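Local coordinates for 450aa long hypothetical fmu protein (PDB 2YXL) that binds the S-adenosylmethionine analogue sinefungin and probably methylates carbon 5 of cytosines in RNA, at residues W48-L53 / K225-F230; I18-R23 / F39-V44; I202-E207 / T232-N237; R178-R183 / G344-N349. All coordinates share one frame; numbering follows the deposited sequence.

Contact 1: residues W48-L53 / K225-F230; sequences WLNRVL and KGPYNF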
loop_
_atom_site.group_PDB
_atom_site.type_symbol
_atom_site.label_atom_id
_atom_site.label_comp_id
_atom_site.label_asym_id
_atom_site.label_seq_id
_atom_site.Cartn_x
_atom_site.Cartn_y
_atom_site.Cartn_z
ATOM N N TRP A 48 -10.664 -0.374 -21.971
ATOM C CA TRP A 48 -10.940 -1.812 -21.939
ATOM C C TRP A 48 -9.662 -2.620 -21.725
ATOM O O TRP A 48 -9.649 -3.575 -20.945
ATOM C CB TRP A 48 -11.645 -2.253 -23.212
ATOM N N LEU A 49 -8.595 -2.229 -22.421
ATOM C CA LEU A 49 -7.291 -2.861 -22.261
ATOM C C LEU A 49 -6.687 -2.509 -20.905
ATOM O O LEU A 49 -6.141 -3.377 -20.222
ATOM C CB LEU A 49 -6.341 -2.461 -23.397
ATOM C CG LEU A 49 -4.980 -3.166 -23.451
ATOM C CD1 LEU A 49 -5.142 -4.666 -23.660
ATOM C CD2 LEU A 49 -4.103 -2.567 -24.539
ATOM N N ASN A 50 -6.799 -1.237 -20.524
ATOM C CA ASN A 50 -6.327 -0.762 -19.225
ATOM C C ASN A 50 -6.931 -1.576 -18.082
ATOM O O ASN A 50 -6.227 -1.955 -17.150
ATOM C CB ASN A 50 -6.651 0.726 -19.049
ATOM C CG ASN A 50 -5.769 1.404 -18.011
ATOM O OD1 ASN A 50 -5.822 1.087 -16.819
ATOM N ND2 ASN A 50 -4.957 2.356 -18.463
ATOM N N ARG A 51 -8.231 -1.848 -18.182
ATOM C CA ARG A 51 -8.965 -2.637 -17.194
ATOM C C ARG A 51 -8.477 -4.089 -17.149
ATOM O O ARG A 51 -8.120 -4.594 -16.081
ATOM C CB ARG A 51 -10.470 -2.578 -17.488
ATOM C CG ARG A 51 -11.354 -3.209 -16.424
ATOM C CD ARG A 51 -12.832 -2.986 -16.714
ATOM N NE ARG A 51 -13.229 -1.585 -16.571
ATOM C CZ ARG A 51 -13.596 -0.793 -17.576
ATOM N NH1 ARG A 51 -13.633 -1.252 -18.824
ATOM N NH2 ARG A 51 -13.939 0.466 -17.334
ATOM N N VAL A 52 -8.457 -4.741 -18.310
ATOM C CA VAL A 52 -8.031 -6.137 -18.436
ATOM C C VAL A 52 -6.597 -6.359 -17.919
ATOM O O VAL A 52 -6.344 -7.291 -17.152
ATOM C CB VAL A 52 -8.189 -6.634 -19.903
ATOM C CG1 VAL A 52 -7.374 -7.889 -20.165
ATOM C CG2 VAL A 52 -9.656 -6.883 -20.222
ATOM N N LEU A 53 -5.676 -5.492 -18.330
ATOM C CA LEU A 53 -4.283 -5.603 -17.922
ATOM C C LEU A 53 -4.078 -5.284 -16.442
ATOM O O LEU A 53 -3.218 -5.882 -15.796
ATOM C CB LEU A 53 -3.384 -4.724 -18.792
ATOM C CG LEU A 53 -3.277 -5.027 -20.292
ATOM C CD1 LEU A 53 -2.232 -4.125 -20.918
ATOM C CD2 LEU A 53 -2.955 -6.492 -20.575
ATOM N N LYS A 225 -13.938 4.839 -8.852
ATOM C CA LYS A 225 -13.763 3.599 -9.596
ATOM C C LYS A 225 -12.753 3.810 -10.721
ATOM O O LYS A 225 -12.989 4.599 -11.640
ATOM C CB LYS A 225 -15.107 3.108 -10.153
ATOM C CG LYS A 225 -15.132 1.630 -10.540
ATOM C CD LYS A 225 -16.540 1.185 -10.908
ATOM C CE LYS A 225 -16.726 -0.321 -10.779
ATOM N NZ LYS A 225 -16.088 -1.083 -11.890
ATOM N N GLY A 226 -11.628 3.103 -10.634
ATOM C CA GLY A 226 -10.573 3.175 -11.642
ATOM C C GLY A 226 -11.018 2.675 -13.009
ATOM O O GLY A 226 -12.121 2.140 -13.142
ATOM N N PRO A 227 -10.164 2.845 -14.039
ATOM C CA PRO A 227 -8.849 3.480 -13.950
ATOM C C PRO A 227 -8.922 5.007 -13.992
ATOM O O PRO A 227 -9.800 5.573 -14.645
ATOM C CB PRO A 227 -8.122 2.943 -15.180
ATOM C CG PRO A 227 -9.199 2.681 -16.171
ATOM C CD PRO A 227 -10.465 2.390 -15.409
ATOM N N TYR A 228 -8.000 5.655 -13.286
ATOM C CA TYR A 228 -7.951 7.109 -13.225
ATOM C C TYR A 228 -6.519 7.615 -13.367
ATOM O O TYR A 228 -5.648 7.287 -12.557
ATOM C CB TYR A 228 -8.566 7.602 -11.915
ATOM C CG TYR A 228 -8.712 9.104 -11.820
ATOM C CD1 TYR A 228 -9.773 9.758 -12.444
ATOM C CD2 TYR A 228 -7.797 9.869 -11.095
ATOM C CE1 TYR A 228 -9.917 11.137 -12.359
ATOM C CE2 TYR A 228 -7.932 11.249 -11.002
ATOM C CZ TYR A 228 -8.996 11.876 -11.635
ATOM O OH TYR A 228 -9.144 13.241 -11.550
ATOM N N ASN A 229 -6.292 8.417 -14.403
ATOM C CA ASN A 229 -4.975 8.981 -14.674
ATOM C C ASN A 229 -4.728 10.252 -13.861
ATOM O O ASN A 229 -5.368 11.282 -14.088
ATOM C CB ASN A 229 -4.815 9.248 -16.175
ATOM C CG ASN A 229 -3.365 9.462 -16.588
ATOM O OD1 ASN A 229 -3.075 9.671 -17.767
ATOM N ND2 ASN A 229 -2.450 9.409 -15.625
ATOM N N PHE A 230 -3.793 10.164 -12.917
ATOM C CA PHE A 230 -3.481 11.271 -12.010
ATOM C C PHE A 230 -2.587 12.353 -12.622
ATOM O O PHE A 230 -2.699 13.525 -12.254
ATOM C CB PHE A 230 -2.860 10.749 -10.709
ATOM C CG PHE A 230 -3.854 10.117 -9.770
ATOM C CD1 PHE A 230 -3.954 8.731 -9.672
ATOM C CD2 PHE A 230 -4.685 10.906 -8.979
ATOM C CE1 PHE A 230 -4.872 8.140 -8.799
ATOM C CE2 PHE A 230 -5.607 10.324 -8.107
ATOM C CZ PHE A 230 -5.701 8.938 -8.019
#
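Asn-50 and Pro-227 make the principal meeting here, a van der Waals touch between an amide and a proline ring. The two side chains pass alongside each other in opposite directions. OD1 of Asn-50 lies 3.4 Å from CB of Pro-227 and 3.8 Å from its CG. With Asn-50 CG anti to the backbone N (chi1 -158°), the amide is carried outward from helix 47-75 to the proline. A cis peptide bond joins Gly-226 to Pro-227 and turns the loop after strand 221-225 at this point. Replacing Asn-50 by an alanine would probably open a gap beside Pro-227 CB and CG, leaving Arg-51 as the ring's remaining neighbour in 48-53.

Arg-51 adds a looser van der Waals approach, its NH2 lying 4.4 Å from Pro-227 CD, with the guanidinium plane oblique to that carbon.

The ionic component runs through a third residue. Lys-225 NZ forms a salt bridge with Glu-185, whose other carboxylate oxygen makes a long, weak ion pair with Arg-51 NE, so the two cations, 5.5 Å apart from Arg-51 NE to Lys-225 NZ, share one acid.

The chemistry is that of a small surface contact between the helical N-terminal part and the ferredoxin-like region: direct contact is shape alone, while the charges of the two segments meet by way of Glu-185, weakly on the Arg-51 side.

Contact 2: residues I18-R23 / F39-V44; sequences IIEAIR and FKKHDV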
loop_
_atom_site.group_PDB
_atom_site.type_symbol
_atom_site.label_atom_id
_atom_site.label_comp_id
_atom_site.label_asym_id
_atom_site.label_seq_id
_atom_site.Cartn_x
_atom_site.Cartn_y
_atom_site.Cartn_z
ATOM N N ILE A 18 2.167 -5.599 -19.439
ATOM C CA ILE A 18 2.105 -6.276 -18.133
ATOM C C ILE A 18 3.451 -6.851 -17.736
ATOM O O ILE A 18 3.779 -6.869 -16.556
ATOM C CB ILE A 18 1.062 -7.432 -18.025
ATOM C CG1 ILE A 18 0.382 -7.728 -19.354
ATOM C CG2 ILE A 18 0.089 -7.186 -16.862
ATOM C CD1 ILE A 18 1.088 -8.791 -20.141
ATOM N N ILE A 19 4.215 -7.332 -18.715
ATOM C CA ILE A 19 5.558 -7.837 -18.449
ATOM C C ILE A 19 6.405 -6.730 -17.823
ATOM O O ILE A 19 7.021 -6.942 -16.779
ATOM C CB ILE A 19 6.247 -8.420 -19.713
ATOM C CG1 ILE A 19 5.506 -9.674 -20.190
ATOM C CG2 ILE A 19 7.725 -8.745 -19.424
ATOM C CD1 ILE A 19 5.933 -10.179 -21.558
ATOM N N GLU A 20 6.407 -5.551 -18.445
ATOM C CA GLU A 20 7.145 -4.408 -17.912
ATOM C C GLU A 20 6.589 -3.946 -16.559
ATOM O O GLU A 20 7.355 -3.561 -15.675
ATOM C CB GLU A 20 7.212 -3.257 -18.927
ATOM C CG GLU A 20 7.943 -2.008 -18.414
ATOM C CD GLU A 20 8.975 -1.441 -19.389
ATOM O OE1 GLU A 20 9.903 -0.745 -18.919
ATOM O OE2 GLU A 20 8.874 -1.683 -20.612
ATOM N N ALA A 21 5.270 -4.007 -16.393
ATOM C CA ALA A 21 4.639 -3.621 -15.128
ATOM C C ALA A 21 5.007 -4.583 -14.001
ATOM O O ALA A 21 5.275 -4.157 -12.877
ATOM C CB ALA A 21 3.122 -3.529 -15.283
ATOM N N ILE A 22 5.016 -5.876 -14.317
ATOM C CA ILE A 22 5.372 -6.914 -13.357
ATOM C C ILE A 22 6.865 -6.844 -13.024
ATOM O O ILE A 22 7.255 -7.003 -11.862
ATOM C CB ILE A 22 4.951 -8.325 -13.861
ATOM C CG1 ILE A 22 3.418 -8.442 -13.940
ATOM C CG2 ILE A 22 5.523 -9.434 -12.990
ATOM C CD1 ILE A 22 2.665 -8.198 -12.625
ATOM N N ARG A 23 7.689 -6.584 -14.038
ATOM C CA ARG A 23 9.124 -6.416 -13.835
ATOM C C ARG A 23 9.421 -5.188 -12.981
ATOM O O ARG A 23 10.176 -5.277 -12.010
ATOM C CB ARG A 23 9.876 -6.335 -15.175
ATOM C CG ARG A 23 11.405 -6.334 -15.058
ATOM C CD ARG A 23 11.956 -4.941 -14.750
ATOM N NE ARG A 23 13.369 -4.972 -14.380
ATOM C CZ ARG A 23 13.830 -5.233 -13.158
ATOM N NH1 ARG A 23 12.996 -5.499 -12.157
ATOM N NH2 ARG A 23 15.137 -5.239 -12.938
ATOM N N PHE A 39 2.364 1.300 -18.440
ATOM C CA PHE A 39 1.188 1.495 -19.284
ATOM C C PHE A 39 1.318 2.732 -20.179
ATOM O O PHE A 39 0.916 2.700 -21.343
ATOM C CB PHE A 39 -0.080 1.554 -18.422
ATOM C CG PHE A 39 -0.559 0.200 -17.938
ATOM C CD1 PHE A 39 0.312 -0.889 -17.858
ATOM C CD2 PHE A 39 -1.879 0.023 -17.542
ATOM C CE1 PHE A 39 -0.131 -2.132 -17.406
ATOM C CE2 PHE A 39 -2.333 -1.215 -17.088
ATOM C CZ PHE A 39 -1.458 -2.293 -17.020
ATOM N N LYS A 40 1.896 3.803 -19.636
ATOM C CA LYS A 40 2.144 5.033 -20.393
ATOM C C LYS A 40 3.299 4.861 -21.375
ATOM O O LYS A 40 3.320 5.491 -22.436
ATOM C CB LYS A 40 2.430 6.212 -19.454
ATOM C CG LYS A 40 1.327 6.511 -18.444
ATOM C CD LYS A 40 0.112 7.187 -19.077
ATOM C CE LYS A 40 -1.141 6.951 -18.246
ATOM N NZ LYS A 40 -0.927 7.249 -16.803
ATOM N N LYS A 41 4.255 4.010 -21.006
ATOM C CA LYS A 41 5.406 3.697 -21.849
ATOM C C LYS A 41 4.967 2.937 -23.100
ATOM O O LYS A 41 5.453 3.206 -24.200
ATOM C CB LYS A 41 6.421 2.863 -21.060
ATOM C CG LYS A 41 7.854 2.929 -21.564
ATOM C CD LYS A 41 8.671 1.785 -20.978
ATOM C CE LYS A 41 10.173 2.001 -21.131
ATOM N NZ LYS A 41 10.731 2.816 -20.017
ATOM N N HIS A 42 4.037 2.000 -22.921
ATOM C CA HIS A 42 3.577 1.132 -24.006
ATOM C C HIS A 42 2.257 1.566 -24.646
ATOM O O HIS A 42 1.654 0.811 -25.416
ATOM C CB HIS A 42 3.503 -0.320 -23.532
ATOM C CG HIS A 42 4.838 -0.988 -23.452
ATOM N ND1 HIS A 42 5.523 -1.143 -22.266
ATOM C CD2 HIS A 42 5.624 -1.522 -24.415
ATOM C CE1 HIS A 42 6.670 -1.755 -22.502
ATOM N NE2 HIS A 42 6.756 -1.996 -23.797
ATOM N N ASP A 43 1.823 2.784 -24.318
ATOM C CA ASP A 43 0.634 3.410 -24.907
ATOM C C ASP A 43 -0.667 2.612 -24.725
ATOM O O ASP A 43 -1.325 2.241 -25.702
ATOM C CB ASP A 43 0.874 3.756 -26.386
ATOM C CG ASP A 43 1.694 5.021 -26.562
ATOM O OD1 ASP A 43 2.881 4.912 -26.932
ATOM O OD2 ASP A 43 1.152 6.123 -26.321
ATOM N N VAL A 44 -1.025 2.353 -23.471
ATOM C CA VAL A 44 -2.304 1.723 -23.158
ATOM C C VAL A 44 -3.334 2.832 -22.946
ATOM O O VAL A 44 -3.576 3.271 -21.819
ATOM C CB VAL A 44 -2.217 0.786 -21.924
ATOM C CG1 VAL A 44 -3.515 0.008 -21.744
ATOM C CG2 VAL A 44 -1.044 -0.179 -22.068
#
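Glu-20 reaches out from helix 12-24 to two side chains at the end of helix 32-41. A chi1 of 178° sends CG away from the backbone N, and a bend at chi2 then brings the carboxylate up against both Lys-41 and His-42. Lys-41 crosses the glutamate at about a right angle, bringing its CD to 3.5 Å from Glu-20 OE1. The lysine bends at its last torsion, and NZ makes a long salt bridge of 3.8 Å to Glu-20 OE1. His-42 presents its ring edge: OE2 of Glu-20 lies near the imidazole plane, next to His-42 CE1, while the carboxylate is turned 60° from the ring.

Ala-21, next on helix 12-24, brings its CB obliquely to 4.1 Å from CE1 of Phe-39, earlier on helix 32-41. Although the CB of Phe-39 points away from helix 12-24, a chi1 of -77° swings the ring back toward it, and Leu-53 of helix 47-75 also packs on it.

The strongest partner of the acid is Arg-121 of helix 104-121, which forms a salt bridge with OE1. A leucine in place of Glu-20 would probably leave Arg-121 and Lys-41 without their common countercharge and the edge of His-42 without its negative neighbour. One buried carboxylate thus gathers basic side chains from two helices, and its negative charge would probably favour a protonated His-42.

Contact 3: residues I202-E207 / T232-N237; sequences IGELEE and TSSAFN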
loop_
_atom_site.group_PDB
_atom_site.type_symbol
_atom_site.label_atom_id
_atom_site.label_comp_id
_atom_site.label_asym_id
_atom_site.label_seq_id
_atom_site.Cartn_x
_atom_site.Cartn_y
_atom_site.Cartn_z
ATOM N N ILE A 202 -16.261 16.305 -6.499
ATOM C CA ILE A 202 -17.187 15.264 -6.962
ATOM C C ILE A 202 -17.747 15.593 -8.352
ATOM O O ILE A 202 -17.743 14.743 -9.245
ATOM C CB ILE A 202 -18.341 15.020 -5.947
ATOM C CG1 ILE A 202 -17.801 14.357 -4.674
ATOM C CG2 ILE A 202 -19.458 14.172 -6.570
ATOM C CD1 ILE A 202 -18.835 14.167 -3.577
ATOM N N GLY A 203 -18.209 16.832 -8.525
ATOM C CA GLY A 203 -18.724 17.308 -9.811
ATOM C C GLY A 203 -17.713 17.242 -10.944
ATOM O O GLY A 203 -18.047 16.827 -12.055
ATOM N N GLU A 204 -16.476 17.650 -10.656
ATOM C CA GLU A 204 -15.387 17.618 -11.634
ATOM C C GLU A 204 -15.020 16.183 -12.025
ATOM O O GLU A 204 -14.669 15.920 -13.178
ATOM C CB GLU A 204 -14.154 18.357 -11.097
ATOM C CG GLU A 204 -13.086 18.667 -12.150
ATOM C CD GLU A 204 -11.748 19.074 -11.546
ATOM O OE1 GLU A 204 -11.736 19.848 -10.563
ATOM O OE2 GLU A 204 -10.702 18.625 -12.062
ATOM N N LEU A 205 -15.106 15.265 -11.062
ATOM C CA LEU A 205 -14.872 13.842 -11.314
ATOM C C LEU A 205 -16.015 13.214 -12.110
ATOM O O LEU A 205 -15.780 12.437 -13.038
ATOM C CB LEU A 205 -14.662 13.080 -10.003
ATOM C CG LEU A 205 -13.373 13.324 -9.212
ATOM C CD1 LEU A 205 -13.514 12.769 -7.807
ATOM C CD2 LEU A 205 -12.162 12.719 -9.916
ATOM N N GLU A 206 -17.249 13.561 -11.745
ATOM C CA GLU A 206 -18.434 13.081 -12.457
ATOM C C GLU A 206 -18.606 13.768 -13.815
ATOM O O GLU A 206 -19.430 13.344 -14.629
ATOM C CB GLU A 206 -19.693 13.234 -11.597
ATOM C CG GLU A 206 -19.742 12.272 -10.410
ATOM C CD GLU A 206 -21.022 12.380 -9.594
ATOM O OE1 GLU A 206 -21.387 11.378 -8.940
ATOM O OE2 GLU A 206 -21.662 13.454 -9.598
ATOM N N GLU A 207 -17.822 14.821 -14.052
ATOM C CA GLU A 207 -17.754 15.469 -15.363
ATOM C C GLU A 207 -17.032 14.545 -16.344
ATOM O O GLU A 207 -17.355 14.513 -17.533
ATOM C CB GLU A 207 -17.033 16.815 -15.269
ATOM C CG GLU A 207 -17.620 17.905 -16.156
ATOM C CD GLU A 207 -18.879 18.533 -15.572
ATOM O OE1 GLU A 207 -19.017 18.559 -14.330
ATOM O OE2 GLU A 207 -19.728 19.008 -16.357
ATOM N N THR A 232 -2.689 13.473 -15.610
ATOM C CA THR A 232 -3.449 14.264 -16.583
ATOM C C THR A 232 -4.681 14.890 -15.924
ATOM O O THR A 232 -5.425 15.642 -16.559
ATOM C CB THR A 232 -3.889 13.431 -17.813
ATOM O OG1 THR A 232 -4.641 12.291 -17.379
ATOM C CG2 THR A 232 -2.686 12.975 -18.631
ATOM N N SER A 233 -4.883 14.572 -14.647
ATOM C CA SER A 233 -6.005 15.091 -13.869
ATOM C C SER A 233 -5.799 16.551 -13.480
ATOM O O SER A 233 -4.745 16.921 -12.952
ATOM C CB SER A 233 -6.214 14.246 -12.611
ATOM O OG SER A 233 -7.046 14.914 -11.678
ATOM N N SER A 234 -6.816 17.371 -13.738
ATOM C CA SER A 234 -6.797 18.782 -13.361
ATOM C C SER A 234 -6.820 18.937 -11.844
ATOM O O SER A 234 -6.089 19.756 -11.288
ATOM C CB SER A 234 -7.977 19.529 -13.989
ATOM O OG SER A 234 -7.867 19.566 -15.400
ATOM N N ALA A 235 -7.655 18.134 -11.188
ATOM C CA ALA A 235 -7.808 18.167 -9.735
ATOM C C ALA A 235 -6.515 17.830 -8.994
ATOM O O ALA A 235 -6.207 18.442 -7.971
ATOM C CB ALA A 235 -8.928 17.234 -9.298
ATOM N N PHE A 236 -5.763 16.861 -9.515
ATOM C CA PHE A 236 -4.515 16.440 -8.884
ATOM C C PHE A 236 -3.386 17.450 -9.087
ATOM O O PHE A 236 -2.655 17.763 -8.145
ATOM C CB PHE A 236 -4.086 15.053 -9.374
ATOM C CG PHE A 236 -2.864 14.518 -8.675
ATOM C CD1 PHE A 236 -2.962 13.955 -7.405
ATOM C CD2 PHE A 236 -1.613 14.591 -9.280
ATOM C CE1 PHE A 236 -1.835 13.467 -6.748
ATOM C CE2 PHE A 236 -0.478 14.105 -8.633
ATOM C CZ PHE A 236 -0.590 13.540 -7.365
ATOM N N ASN A 237 -3.250 17.952 -10.314
ATOM C CA ASN A 237 -2.179 18.891 -10.659
ATOM C C ASN A 237 -2.370 20.289 -10.068
ATOM O O ASN A 237 -1.435 21.094 -10.044
ATOM C CB ASN A 237 -1.993 18.965 -12.180
ATOM C CG ASN A 237 -1.411 17.683 -12.765
ATOM O OD1 ASN A 237 -0.564 17.028 -12.153
ATOM N ND2 ASN A 237 -1.863 17.326 -13.963
#
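The N-terminal turn of helix 234-237 faces Glu-204, which projects from helix 198-207 of the ferredoxin-like region. Ser-233 occupies the N-cap position of the short helix: its OG accepts from Phe-236 N at 3.2 Å, with an N-H...O angle of 159°. Beside this cap comes the Glu-204 carboxylate. Its side chain, stretched out from chi1 (-166°) onward, spans the space between the helices, and the OE2 branch does most of the touching. OE2 lies 3.5 Å from Ser-234 CB and 3.6 Å from Ala-235 CB, and the backbone N of Ala-235 is 3.2 Å from the same oxygen. OE1 stays farther off, 4.0 Å from Ala-235 CB. A carboxylate set against the first turn of a helix is consistent with favourable electrostatics, since the N-H groups of that turn point out of the helix's N-terminal end.

Glu-204 also touches Lys-240, just before strand 241-243. One residue further along helix 198-207, Leu-205 packs onto strands 212-214 and 221-225 of the four-stranded antiparallel sheet. The short helix in turn extends toward the methyltransferase domain, where Phe-236 rests on Phe-303 and Arg-306 of helix 294-306.

Contact 4: residues R178-R183 / G344-N349; sequences RSVNKR and GTIGKN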
loop_
_atom_site.group_PDB
_atom_site.type_symbol
_atom_site.label_atom_id
_atom_site.label_comp_id
_atom_site.label_asym_id
_atom_site.label_seq_id
_atom_site.Cartn_x
_atom_site.Cartn_y
_atom_site.Cartn_z
ATOM N N ARG A 178 -11.044 -13.101 2.134
ATOM C CA ARG A 178 -12.026 -12.740 1.112
ATOM C C ARG A 178 -11.973 -11.248 0.773
ATOM O O ARG A 178 -11.892 -10.885 -0.400
ATOM C CB ARG A 178 -13.441 -13.165 1.516
ATOM C CG ARG A 178 -13.796 -14.577 1.068
ATOM C CD ARG A 178 -15.299 -14.802 1.048
ATOM N NE ARG A 178 -15.835 -15.048 2.387
ATOM C CZ ARG A 178 -16.135 -16.253 2.871
ATOM N NH1 ARG A 178 -15.957 -17.342 2.128
ATOM N NH2 ARG A 178 -16.617 -16.370 4.104
ATOM N N SER A 179 -11.986 -10.399 1.800
ATOM C CA SER A 179 -11.929 -8.947 1.602
ATOM C C SER A 179 -10.626 -8.436 0.972
ATOM O O SER A 179 -10.646 -7.441 0.250
ATOM C CB SER A 179 -12.210 -8.201 2.903
ATOM O OG SER A 179 -11.173 -8.403 3.847
ATOM N N VAL A 180 -9.502 -9.101 1.244
ATOM C CA VAL A 180 -8.228 -8.721 0.612
ATOM C C VAL A 180 -8.002 -9.429 -0.732
ATOM O O VAL A 180 -7.015 -9.166 -1.421
ATOM C CB VAL A 180 -6.987 -8.881 1.558
ATOM C CG1 VAL A 180 -7.120 -7.992 2.791
ATOM C CG2 VAL A 180 -6.754 -10.339 1.947
ATOM N N ASN A 181 -8.934 -10.307 -1.102
ATOM C CA ASN A 181 -8.882 -11.005 -2.390
ATOM C C ASN A 181 -9.839 -10.477 -3.458
ATOM O O ASN A 181 -9.719 -10.853 -4.624
ATOM C CB ASN A 181 -9.087 -12.514 -2.206
ATOM C CG ASN A 181 -7.883 -13.197 -1.576
ATOM O OD1 ASN A 181 -6.789 -12.635 -1.517
ATOM N ND2 ASN A 181 -8.084 -14.416 -1.093
ATOM N N LYS A 182 -10.775 -9.611 -3.068
ATOM C CA LYS A 182 -11.814 -9.132 -3.991
ATOM C C LYS A 182 -11.326 -8.085 -4.999
ATOM O O LYS A 182 -10.483 -7.240 -4.686
ATOM C CB LYS A 182 -13.082 -8.650 -3.250
ATOM C CG LYS A 182 -12.868 -7.601 -2.154
ATOM C CD LYS A 182 -14.205 -7.122 -1.562
ATOM C CE LYS A 182 -14.046 -6.478 -0.174
ATOM N NZ LYS A 182 -13.194 -5.248 -0.158
ATOM N N ARG A 183 -11.888 -8.167 -6.205
ATOM C CA ARG A 183 -11.569 -7.284 -7.331
ATOM C C ARG A 183 -12.862 -6.922 -8.093
ATOM O O ARG A 183 -13.451 -7.806 -8.725
ATOM C CB ARG A 183 -10.574 -7.982 -8.277
ATOM C CG ARG A 183 -10.916 -9.452 -8.595
ATOM C CD ARG A 183 -10.244 -9.948 -9.871
ATOM N NE ARG A 183 -10.654 -11.309 -10.228
ATOM C CZ ARG A 183 -10.014 -12.095 -11.096
ATOM N NH1 ARG A 183 -10.471 -13.315 -11.353
ATOM N NH2 ARG A 183 -8.915 -11.671 -11.705
ATOM N N GLY A 344 -1.587 -4.995 6.877
ATOM C CA GLY A 344 -2.965 -4.548 6.725
ATOM C C GLY A 344 -3.298 -4.027 5.338
ATOM O O GLY A 344 -4.464 -3.777 5.033
ATOM N N THR A 345 -2.278 -3.864 4.498
ATOM C CA THR A 345 -2.468 -3.311 3.160
ATOM C C THR A 345 -2.430 -4.374 2.051
ATOM O O THR A 345 -2.336 -4.035 0.869
ATOM C CB THR A 345 -1.462 -2.166 2.854
ATOM O OG1 THR A 345 -0.138 -2.696 2.728
ATOM C CG2 THR A 345 -1.480 -1.117 3.955
ATOM N N ILE A 346 -2.532 -5.650 2.424
ATOM C CA ILE A 346 -2.412 -6.741 1.447
ATOM C C ILE A 346 -3.582 -6.869 0.446
ATOM O O ILE A 346 -3.507 -7.647 -0.507
ATOM C CB ILE A 346 -2.082 -8.121 2.099
ATOM C CG1 ILE A 346 -3.181 -8.567 3.068
ATOM C CG2 ILE A 346 -0.697 -8.086 2.751
ATOM C CD1 ILE A 346 -3.154 -10.063 3.360
ATOM N N GLY A 347 -4.650 -6.106 0.669
ATOM C CA GLY A 347 -5.731 -5.991 -0.308
ATOM C C GLY A 347 -5.390 -4.967 -1.372
ATOM O O GLY A 347 -5.732 -5.135 -2.542
ATOM N N LYS A 348 -4.695 -3.911 -0.954
ATOM C CA LYS A 348 -4.293 -2.813 -1.828
ATOM C C LYS A 348 -3.000 -3.131 -2.589
ATOM O O LYS A 348 -2.904 -2.871 -3.792
ATOM C CB LYS A 348 -4.136 -1.534 -0.997
ATOM C CG LYS A 348 -3.807 -0.279 -1.790
ATOM C CD LYS A 348 -3.375 0.854 -0.863
ATOM C CE LYS A 348 -3.083 2.129 -1.645
ATOM N NZ LYS A 348 -3.015 3.310 -0.740
ATOM N N ASN A 349 -2.007 -3.673 -1.884
ATOM C CA ASN A 349 -0.764 -4.137 -2.507
ATOM C C ASN A 349 -0.617 -5.636 -2.276
ATOM O O ASN A 349 0.103 -6.062 -1.371
ATOM C CB ASN A 349 0.455 -3.401 -1.946
ATOM C CG ASN A 349 0.329 -1.900 -2.040
ATOM O OD1 ASN A 349 0.366 -1.325 -3.130
ATOM N ND2 ASN A 349 0.203 -1.249 -0.889
#
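Val-180 overlaps both the side chain of Ile-346 and the backbone of Gly-347. Its two methyls divide the work. CG2 reaches Ile-346 CD1 at 3.9 Å, while CG1 lies 4.0 Å from Ile-346 CG1 and also borders the Gly-347 backbone, 3.8 Å from its N. A chi1 of -61° puts CG1 anti to the carbonyl carbon and CG2 between the backbone N and carbonyl, so that both branches face the loop. On the other side, CG1 of Ile-346 is itself in the crowded position (chi1 61°), and the two branched chains meet at a slant.

The backbones come very close at Gly-347, whose CA is 3.8 Å from Val-180 CA and 3.6 Å from Val-180 O. A side chain at this glycine would point toward Val-180, so its absence fits the close approach. The loop is held in shape by its own turn, in which Asn-349 N donates to Thr-345 O at 2.8 Å.

Arg-353 of helix 352-355 ties the two sides together: NH1 hydrogen-bonds to both Val-180 O and Ile-346 O, and NH2 to Asn-181 OD1. Pro-433 of helix 433-436 also packs on Val-180. Helix 173-181 of the ferredoxin-like region is thereby joined to the loop between strand 331-337 and helix 352-355 of the methyltransferase domain. That loop runs past the predicted nucleophile at Gly-344, which shares a backbone hydrogen bond with Cys-390, just after strand 383-389.

In the fold
Contacts 2 and 4 are buried, contact 1 lies on the surface and contact 3 is partly buried. Contact 2 stays within the N-terminal helices, with charge and aromatic packing together; contact 4, the most central, joins the ferredoxin-like region to the methyltransferase domain through branched aliphatics and backbone. Contacts 1 and 2 touch, since helices 32-41 and 47-75 are consecutive. Contacts 1 and 3 share the chain between strand 221-225 and helix 234-237, where Tyr-228 OH is 2.7 Å from Ser-233 OG, probably a hydrogen bond. The buried carboxylate of contact 2 has salt-bridge partners, whereas contacts 1 and 3, nearer the surface, set an amide against proline and a carboxylate against a helix start.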